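Local coordinates for protein mannitol dehydrogenase (PDB 3TWO) that probably catalyses the NADP(H)-dependent, zinc-requiring interconversion of cinnamyl alcohols and their aldehydes, as a medium-chain alcohol dehydrogenase, at residues 32-37 / 68-73; 40-45 / 62-67; 156-161 / 301-306. All coordinates share one frame; numbering follows the deposited sequence.

Contact 1: residues 32-37 / 68-73; sequences VLIDIL and GIIKEV
Leu33 lays its CD2 methyl against the carboxylate end of Glu72, 3.6 Å from Glu72 CD, the two side chains running alongside each other and pointing the same way. Leu33 has CG anti to its backbone N (chi1 169°), and the glutamate chain stays extended beyond CG, which brings its flat end level with the methyl. The far part of the Lys71 chain comes beside Leu33 and Asp35. Its aliphatic part passes the leucine, with Lys71 CD 3.9 Å from Leu33 CD2, and the chain then bends at its last torsion (chi4 84°) to bring the ammonium group back to Asp35. The resulting salt bridge is long: Lys71 NZ stands 3.4 Å from Asp35 OD2 and about as far from OD1, both weak as hydrogen bonds. Farther along, Leu37 CD1 meets Ile69 CD1 at 3.6 Å.

The other face is purely aliphatic. Ile70 CD1 reaches Val32 CB at 3.7 Å and also touches both valine methyls, while Val73 CG1 meets Val32 CG1. Val86, Val88 and Ile136 of adjoining strands continue this apolar layer.

The strands are antiparallel and strongly twisted, their short axes 144° apart. A classic beta bulge interrupts the pairing: Lys71 and Glu72 sit together opposite Leu33, whose O accepts Lys71 N at 2.9 Å and, more weakly, Glu72 N. Beyond the bulge, Asp35 and Ile69 exchange two backbone hydrogen bonds, and Gly68 lets the strands come close beside Asp35 O.

The chemistry is therefore divided in this part of the GroES-like domain: an oily side turned into the core, and a mixed side with a long, weak ion pair beside a leucine methyl, where Asp35 has a second, also weak, partner in Lys344.

Contact 2: residues 40-45 / 62-67; sequences GICHSD and PGHEIA. With ZN (zinc ion), chain G; NDP (NADPH dihydro-nicotinamide-adenine-dinucleotide phosphate), chain F.
Cys42 and His64 meet at the zinc ion, which Cys42 SG binds at 2.5 Å and His64 NE2 at 2.1 Å. The cysteine carries SG anti to its backbone N (chi1 171°), and the sulfur lies in the plane of the imidazole, at its edge. His64 instead has CG between its backbone N and carbonyl carbon (chi1 54°), a rotamer that swings NE2 across to the metal. Asp45 OD1 sits over one face of this ring, offset toward the rim, and takes a weak bond from Gly63 N. The aspartate's other oxygen, OD2, is met from above the carboxylate plane by Cys42 N at 3.0 Å; with Ser44 N donating to Cys42 SG, this forms a capping box at the helix start. The Ser44 N-H thus gives the sulfur a second tie besides the zinc. Asp45 CB also packs on Pro62 CB at 3.7 Å.

The dinucleotide lies beside the helix start: His43 N donates to NADPH O2N, and Ser44 OG is 2.8 Å from the ribose oxygen O2D. Glu65, extended beyond CG, brings OE1 to 3.4 Å from Gly40 CA; its carboxylate is held by Arg338 and by Ala161 N.

Thus the end of strand 31-40 and the start of helix 43-49 are set against the beginning of strand 65-73, with helix 323-331 packed on Ile41 and Asp45.

Contact 3: residues 156-161 / 301-306; sequences APLLCA and EMVDFS. With ZN (zinc ion), chain G.
The two segments are helical where they meet, the first turn of helix 158-171 facing the middle of helix 296-308, with Leu158 CA and Val303 CA 6.6 Å apart and no hydrogen bond between them. Residues 158-161 make a wider, pi-type turn.

Leu158 carries most of the contact. With CG anti to the carbonyl carbon (chi1 -59°), it points at the other helix and inserts among Met302, Val303 and Ser306. Met302 answers with a chain that leaves anti to its backbone N and bends at chi2 (-79°), so that the thioether crosses the base of the leucine: SD lies 4.0 Å from Leu158 CB and 3.7 Å from Leu158 O. The position of its terminal methyl relative to the leucine is doubtful in detail. Next to the methionine, Val303 CG2 meets Leu158 CB at 4.1 Å and touches Leu159 CD2 at 4.3 Å. Ser306 offers its CB to the leucine's end, 4.0 Å from CD2. Its hydroxyl is turned back to its own helix, donating to Met302 O at 2.7 Å from above the carbonyl plane, and that oxygen also accepts Ser306 N. Tyr195 is a second partner of the hydroxyl, and the helix bearing it, 187-198, covers Leu158 and Met302.

Cys160 points away from this interface and binds the zinc ion through SG at 2.4 Å. The helix turn is therefore two-sided, a sulfur ligand facing the metal and aliphatic groups facing helix 296-308. Van der Waals contacts, mostly between apolar groups, join the two segments, and the buried serine hydroxyl satisfies its hydrogen bonding without drawing on the leucine helix.

In the fold
Contact 2 touches both of the others, its centre about 17 Å from that of contact 1 and about 13 Å from that of contact 3. Strand 65-73 serves both contacts 1 and 2, and Leu37 N lies 2.9 Å from Ala67 O where they join, a probable hydrogen bond. Contacts 2 and 3 converge on one zinc ion: Cys42 and His64 come from the first, Cys160 from the second. A probable bond from Ala161 N to Glu65 OE2, at 2.9 Å, ties them beside the metal. Contacts 1 and 3, centres about 18 Å apart, do not touch. Contact 2, at the zinc and NADPH site, thus joins the GroES-like sheet of contact 1 and the helix pair of contact 3.

Contact 1: residues 32-37 / 68-73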
# COMPACT_ATOMS: atom_id res chain seq x y z
N VAL B 32 -8.80 -32.37 -19.96
CA VAL B 32 -8.29 -32.47 -21.33
C VAL B 32 -6.78 -32.71 -21.30
O VAL B 32 -6.08 -32.26 -20.39
CB VAL B 32 -8.56 -31.18 -22.14
CG1 VAL B 32 -10.06 -30.90 -22.14
CG2 VAL B 32 -7.77 -29.95 -21.57
N LEU B 33 -6.32 -33.46 -22.29
CA LEU B 33 -4.90 -33.78 -22.52
C LEU B 33 -4.44 -32.86 -23.64
O LEU B 33 -4.99 -32.89 -24.74
CB LEU B 33 -4.77 -35.24 -23.01
CG LEU B 33 -3.44 -35.74 -23.55
CD1 LEU B 33 -2.34 -35.38 -22.61
CD2 LEU B 33 -3.48 -37.30 -23.85
N ILE B 34 -3.45 -32.05 -23.34
CA ILE B 34 -2.94 -31.06 -24.25
C ILE B 34 -1.55 -31.46 -24.65
O ILE B 34 -0.70 -31.75 -23.79
CB ILE B 34 -2.90 -29.69 -23.54
CG1 ILE B 34 -4.35 -29.21 -23.23
CG2 ILE B 34 -2.06 -28.70 -24.37
CD1 ILE B 34 -4.46 -28.00 -22.25
N ASP B 35 -1.31 -31.51 -25.96
CA ASP B 35 0.03 -31.60 -26.50
C ASP B 35 0.62 -30.19 -26.51
O ASP B 35 0.05 -29.30 -27.13
CB ASP B 35 0.03 -32.09 -27.96
CG ASP B 35 0.34 -33.56 -28.07
OD1 ASP B 35 0.04 -34.33 -27.14
OD2 ASP B 35 0.89 -33.95 -29.13
N ILE B 36 1.77 -30.02 -25.88
CA ILE B 36 2.37 -28.69 -25.70
C ILE B 36 3.27 -28.33 -26.90
O ILE B 36 4.19 -29.08 -27.25
CB ILE B 36 3.16 -28.63 -24.41
CG1 ILE B 36 2.21 -28.77 -23.21
CG2 ILE B 36 3.96 -27.31 -24.30
CD1 ILE B 36 2.93 -28.77 -21.85
N LEU B 37 2.98 -27.20 -27.54
CA LEU B 37 3.73 -26.76 -28.74
C LEU B 37 4.78 -25.71 -28.33
O LEU B 37 5.96 -25.80 -28.73
CB LEU B 37 2.77 -26.23 -29.86
CG LEU B 37 1.71 -27.17 -30.52
CD1 LEU B 37 1.36 -26.66 -31.92
CD2 LEU B 37 2.17 -28.53 -30.69
N GLY B 68 -0.80 -24.96 -26.78
CA GLY B 68 -0.80 -26.28 -27.42
C GLY B 68 -2.11 -26.65 -28.10
O GLY B 68 -2.97 -25.79 -28.35
N ILE B 69 -2.28 -27.95 -28.33
CA ILE B 69 -3.46 -28.49 -29.04
C ILE B 69 -4.07 -29.62 -28.21
O ILE B 69 -3.32 -30.46 -27.62
CB ILE B 69 -3.07 -28.99 -30.45
CG1 ILE B 69 -2.57 -27.79 -31.25
CG2 ILE B 69 -4.30 -29.69 -31.19
CD1 ILE B 69 -1.90 -28.06 -32.60
N ILE B 70 -5.40 -29.64 -28.18
CA ILE B 70 -6.10 -30.69 -27.47
C ILE B 70 -6.04 -31.98 -28.26
O ILE B 70 -6.53 -32.08 -29.39
CB ILE B 70 -7.50 -30.28 -27.12
CG1 ILE B 70 -7.39 -29.10 -26.11
CG2 ILE B 70 -8.32 -31.50 -26.62
CD1 ILE B 70 -8.53 -28.95 -25.13
N LYS B 71 -5.36 -32.94 -27.66
CA LYS B 71 -5.24 -34.29 -28.17
C LYS B 71 -6.38 -35.19 -27.68
O LYS B 71 -6.81 -36.06 -28.41
CB LYS B 71 -3.89 -34.85 -27.72
CG LYS B 71 -3.50 -36.23 -28.27
CD LYS B 71 -2.25 -36.73 -27.48
CE LYS B 71 -1.41 -37.78 -28.22
NZ LYS B 71 -0.49 -37.04 -29.13
N GLU B 72 -6.88 -35.01 -26.45
CA GLU B 72 -7.92 -35.90 -25.92
C GLU B 72 -8.82 -35.20 -24.93
O GLU B 72 -8.40 -34.23 -24.29
CB GLU B 72 -7.33 -37.10 -25.20
CG GLU B 72 -6.81 -38.18 -26.07
CD GLU B 72 -6.12 -39.26 -25.24
OE1 GLU B 72 -6.51 -39.46 -24.05
OE2 GLU B 72 -5.16 -39.88 -25.79
N VAL B 73 -10.05 -35.66 -24.81
CA VAL B 73 -10.97 -35.04 -23.80
C VAL B 73 -11.65 -36.14 -23.00
O VAL B 73 -11.91 -37.24 -23.52
CB VAL B 73 -12.05 -34.08 -24.42
CG1 VAL B 73 -11.37 -32.90 -25.11
CG2 VAL B 73 -12.93 -34.80 -25.38

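Contact 2: residues 40-45 / 62-67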
# COMPACT_ATOMS: atom_id res chain seq x y z
N GLY B 40 6.66 -20.73 -22.79
CA GLY B 40 7.35 -19.52 -22.30
C GLY B 40 8.14 -19.78 -21.03
O GLY B 40 7.75 -20.61 -20.17
N ILE B 41 9.28 -19.08 -20.92
CA ILE B 41 10.06 -19.11 -19.69
C ILE B 41 9.77 -17.80 -18.96
O ILE B 41 10.02 -16.74 -19.49
CB ILE B 41 11.56 -19.17 -20.01
CG1 ILE B 41 11.90 -20.50 -20.70
CG2 ILE B 41 12.42 -18.87 -18.73
CD1 ILE B 41 13.35 -20.56 -21.07
N CYS B 42 9.26 -17.90 -17.73
CA CYS B 42 8.98 -16.73 -16.94
C CYS B 42 10.12 -16.67 -15.86
O CYS B 42 10.63 -17.70 -15.47
CB CYS B 42 7.62 -16.98 -16.27
SG CYS B 42 7.20 -15.73 -15.02
N HIS B 43 10.44 -15.49 -15.35
CA HIS B 43 11.44 -15.40 -14.25
C HIS B 43 10.97 -16.10 -12.94
O HIS B 43 11.79 -16.49 -12.12
CB HIS B 43 11.83 -13.94 -13.96
CG HIS B 43 13.23 -13.74 -13.46
ND1 HIS B 43 13.70 -14.30 -12.28
CD2 HIS B 43 14.24 -12.95 -13.92
CE1 HIS B 43 14.96 -13.92 -12.07
NE2 HIS B 43 15.30 -13.09 -13.05
N SER B 44 9.66 -16.25 -12.77
CA SER B 44 9.12 -17.11 -11.69
C SER B 44 9.65 -18.53 -11.80
O SER B 44 9.83 -19.22 -10.75
CB SER B 44 7.57 -17.18 -11.76
OG SER B 44 7.04 -15.87 -11.62
N ASP B 45 9.88 -18.99 -13.03
CA ASP B 45 10.43 -20.33 -13.22
C ASP B 45 11.81 -20.46 -12.50
O ASP B 45 12.14 -21.49 -11.87
CB ASP B 45 10.60 -20.65 -14.71
CG ASP B 45 9.25 -20.69 -15.47
OD1 ASP B 45 8.14 -20.69 -14.90
OD2 ASP B 45 9.30 -20.74 -16.71
N PRO B 62 9.46 -26.59 -14.30
CA PRO B 62 8.75 -25.31 -14.31
C PRO B 62 8.06 -25.05 -15.66
O PRO B 62 7.98 -25.98 -16.52
CB PRO B 62 9.86 -24.26 -14.05
CG PRO B 62 11.06 -25.06 -13.59
CD PRO B 62 10.92 -26.39 -14.33
N GLY B 63 7.60 -23.80 -15.85
CA GLY B 63 6.90 -23.41 -17.05
C GLY B 63 5.42 -23.32 -16.84
O GLY B 63 4.76 -24.32 -16.52
N HIS B 64 4.89 -22.10 -16.91
CA HIS B 64 3.44 -21.90 -16.79
C HIS B 64 2.99 -20.89 -17.83
O HIS B 64 2.06 -20.16 -17.60
CB HIS B 64 2.99 -21.52 -15.36
CG HIS B 64 3.70 -20.34 -14.77
ND1 HIS B 64 3.77 -20.15 -13.40
CD2 HIS B 64 4.41 -19.32 -15.33
CE1 HIS B 64 4.50 -19.07 -13.15
NE2 HIS B 64 4.89 -18.56 -14.30
N GLU B 65 3.63 -20.91 -19.00
CA GLU B 65 3.16 -20.20 -20.18
C GLU B 65 3.04 -21.22 -21.30
O GLU B 65 4.02 -21.53 -22.00
CB GLU B 65 4.14 -19.05 -20.52
CG GLU B 65 4.15 -18.02 -19.39
CD GLU B 65 5.04 -16.83 -19.67
OE1 GLU B 65 5.93 -16.95 -20.52
OE2 GLU B 65 4.84 -15.75 -19.07
N ILE B 66 1.85 -21.80 -21.42
CA ILE B 66 1.73 -22.99 -22.23
C ILE B 66 0.77 -22.75 -23.40
O ILE B 66 -0.36 -22.26 -23.20
CB ILE B 66 1.24 -24.18 -21.36
CG1 ILE B 66 2.32 -24.61 -20.32
CG2 ILE B 66 0.80 -25.37 -22.25
CD1 ILE B 66 1.69 -25.28 -19.10
N ALA B 67 1.21 -23.06 -24.61
CA ALA B 67 0.28 -23.02 -25.76
C ALA B 67 0.35 -24.38 -26.44
O ALA B 67 1.48 -24.92 -26.65
CB ALA B 67 0.62 -21.89 -26.73
ZN ZN G . 4.91 -16.42 -14.31
PA NDP F . 12.55 -11.09 -16.63
O1A NDP F . 13.94 -11.09 -16.16
O2A NDP F . 12.07 -10.91 -18.12
O5B NDP F . 12.51 -9.46 -16.57
C5B NDP F . 13.04 -8.68 -15.37
C4B NDP F . 13.48 -7.31 -15.87
O4B NDP F . 13.79 -6.30 -14.82
C3B NDP F . 14.76 -7.49 -16.73
O3B NDP F . 14.57 -6.71 -17.97
C2B NDP F . 15.86 -6.85 -15.83
O2B NDP F . 16.84 -6.30 -16.73
C1B NDP F . 15.10 -5.68 -15.17
N9A NDP F . 15.60 -5.34 -13.82
C8A NDP F . 16.15 -6.22 -12.95
N7A NDP F . 16.42 -5.54 -11.84
C5A NDP F . 16.04 -4.27 -12.00
C6A NDP F . 16.08 -3.15 -11.19
N6A NDP F . 16.60 -3.16 -9.92
N1A NDP F . 15.62 -2.02 -11.72
C2A NDP F . 15.10 -1.94 -12.93
N3A NDP F . 15.04 -2.99 -13.71
C4A NDP F . 15.52 -4.16 -13.26
O3 NDP F . 11.41 -11.16 -15.54
PN NDP F . 9.92 -11.40 -15.79
O1N NDP F . 9.29 -10.26 -16.49
O2N NDP F . 9.54 -12.81 -16.31
O5D NDP F . 9.40 -11.43 -14.31
C5D NDP F . 9.79 -10.29 -13.41
C4D NDP F . 9.37 -10.60 -11.91
O4D NDP F . 7.94 -10.74 -12.00
C3D NDP F . 9.92 -11.93 -11.31
O3D NDP F . 10.26 -11.70 -9.92
C2D NDP F . 8.71 -12.87 -11.50
O2D NDP F . 8.71 -13.86 -10.54
C1D NDP F . 7.55 -11.89 -11.21
N1N NDP F . 6.20 -12.38 -11.64
C2N NDP F . 5.10 -12.15 -10.77
C3N NDP F . 3.83 -12.58 -11.12
C7N NDP F . 2.66 -12.23 -10.20
O7N NDP F . 2.74 -11.28 -9.40
N7N NDP F . 1.52 -12.83 -10.51
C4N NDP F . 3.64 -13.29 -12.33
C5N NDP F . 4.72 -13.50 -13.23
C6N NDP F . 5.99 -13.07 -12.89
P2B NDP F . 18.38 -6.42 -16.49
O1X NDP F . 18.96 -6.96 -17.93
O2X NDP F . 18.91 -5.15 -15.98
O3X NDP F . 18.62 -7.61 -15.47
O HOH W 1 5.96 -22.54 -19.97

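Contact 3: residues 156-161 / 301-306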
# COMPACT_ATOMS: atom_id res chain seq x y z
N ALA B 156 1.92 -18.04 -26.13
CA ALA B 156 2.27 -18.73 -24.89
C ALA B 156 2.56 -17.79 -23.70
O ALA B 156 2.04 -18.01 -22.60
CB ALA B 156 3.46 -19.79 -25.15
N PRO B 157 3.36 -16.72 -23.91
CA PRO B 157 3.64 -15.90 -22.71
C PRO B 157 2.47 -15.01 -22.33
O PRO B 157 2.50 -14.43 -21.24
CB PRO B 157 4.87 -15.03 -23.10
CG PRO B 157 5.52 -15.77 -24.30
CD PRO B 157 4.30 -16.43 -25.02
N LEU B 158 1.45 -14.89 -23.19
CA LEU B 158 0.24 -14.19 -22.74
C LEU B 158 -0.29 -14.88 -21.51
O LEU B 158 -0.89 -14.21 -20.67
CB LEU B 158 -0.87 -14.19 -23.80
CG LEU B 158 -0.54 -13.55 -25.10
CD1 LEU B 158 -1.66 -13.86 -26.18
CD2 LEU B 158 -0.29 -12.08 -24.90
N LEU B 159 -0.08 -16.22 -21.40
CA LEU B 159 -0.69 -16.98 -20.30
C LEU B 159 -0.19 -16.57 -18.94
O LEU B 159 -0.87 -16.86 -17.96
CB LEU B 159 -0.60 -18.50 -20.49
CG LEU B 159 -1.62 -19.19 -21.43
CD1 LEU B 159 -2.96 -19.29 -20.67
CD2 LEU B 159 -1.80 -18.46 -22.75
N CYS B 160 0.98 -15.94 -18.84
CA CYS B 160 1.42 -15.39 -17.54
C CYS B 160 1.87 -13.96 -17.61
O CYS B 160 1.29 -13.14 -16.96
CB CYS B 160 2.54 -16.19 -16.92
SG CYS B 160 2.92 -15.50 -15.31
N ALA B 161 2.90 -13.64 -18.36
CA ALA B 161 3.26 -12.22 -18.63
C ALA B 161 2.10 -11.32 -19.06
O ALA B 161 1.97 -10.16 -18.60
CB ALA B 161 4.40 -12.14 -19.69
N GLU B 301 -10.42 -13.12 -21.19
CA GLU B 301 -10.65 -11.80 -21.72
C GLU B 301 -9.35 -11.22 -22.28
O GLU B 301 -9.32 -10.62 -23.35
CB GLU B 301 -11.18 -10.91 -20.59
CG GLU B 301 -11.34 -9.42 -20.98
CD GLU B 301 -11.51 -8.51 -19.73
OE1 GLU B 301 -10.81 -7.47 -19.62
OE2 GLU B 301 -12.32 -8.88 -18.84
N MET B 302 -8.26 -11.40 -21.56
CA MET B 302 -6.94 -10.80 -21.96
C MET B 302 -6.41 -11.45 -23.25
O MET B 302 -5.96 -10.75 -24.20
CB MET B 302 -5.92 -10.88 -20.80
CG MET B 302 -4.43 -10.57 -21.13
SD MET B 302 -3.60 -11.99 -21.93
CE MET B 302 -2.37 -11.23 -22.86
N VAL B 303 -6.46 -12.77 -23.31
CA VAL B 303 -6.02 -13.43 -24.55
C VAL B 303 -6.86 -12.98 -25.74
O VAL B 303 -6.31 -12.67 -26.81
CB VAL B 303 -5.98 -15.00 -24.40
CG1 VAL B 303 -5.83 -15.71 -25.79
CG2 VAL B 303 -4.80 -15.40 -23.43
N ASP B 304 -8.18 -12.90 -25.56
CA ASP B 304 -9.08 -12.46 -26.65
C ASP B 304 -8.69 -11.05 -27.12
O ASP B 304 -8.65 -10.79 -28.34
CB ASP B 304 -10.57 -12.45 -26.21
CG ASP B 304 -11.13 -13.86 -25.94
OD1 ASP B 304 -10.50 -14.88 -26.32
OD2 ASP B 304 -12.17 -13.97 -25.30
N PHE B 305 -8.44 -10.15 -26.14
CA PHE B 305 -8.11 -8.77 -26.42
C PHE B 305 -6.80 -8.72 -27.21
O PHE B 305 -6.70 -8.01 -28.21
CB PHE B 305 -7.92 -8.02 -25.07
CG PHE B 305 -7.51 -6.57 -25.21
CD1 PHE B 305 -8.43 -5.58 -25.55
CD2 PHE B 305 -6.20 -6.18 -24.94
CE1 PHE B 305 -8.04 -4.20 -25.66
CE2 PHE B 305 -5.80 -4.81 -25.01
CZ PHE B 305 -6.73 -3.83 -25.38
N SER B 306 -5.82 -9.50 -26.76
CA SER B 306 -4.47 -9.42 -27.26
C SER B 306 -4.46 -9.94 -28.68
O SER B 306 -3.78 -9.40 -29.54
CB SER B 306 -3.52 -10.22 -26.35
OG SER B 306 -3.61 -9.70 -25.03
ZN ZN G . 4.91 -16.42 -14.31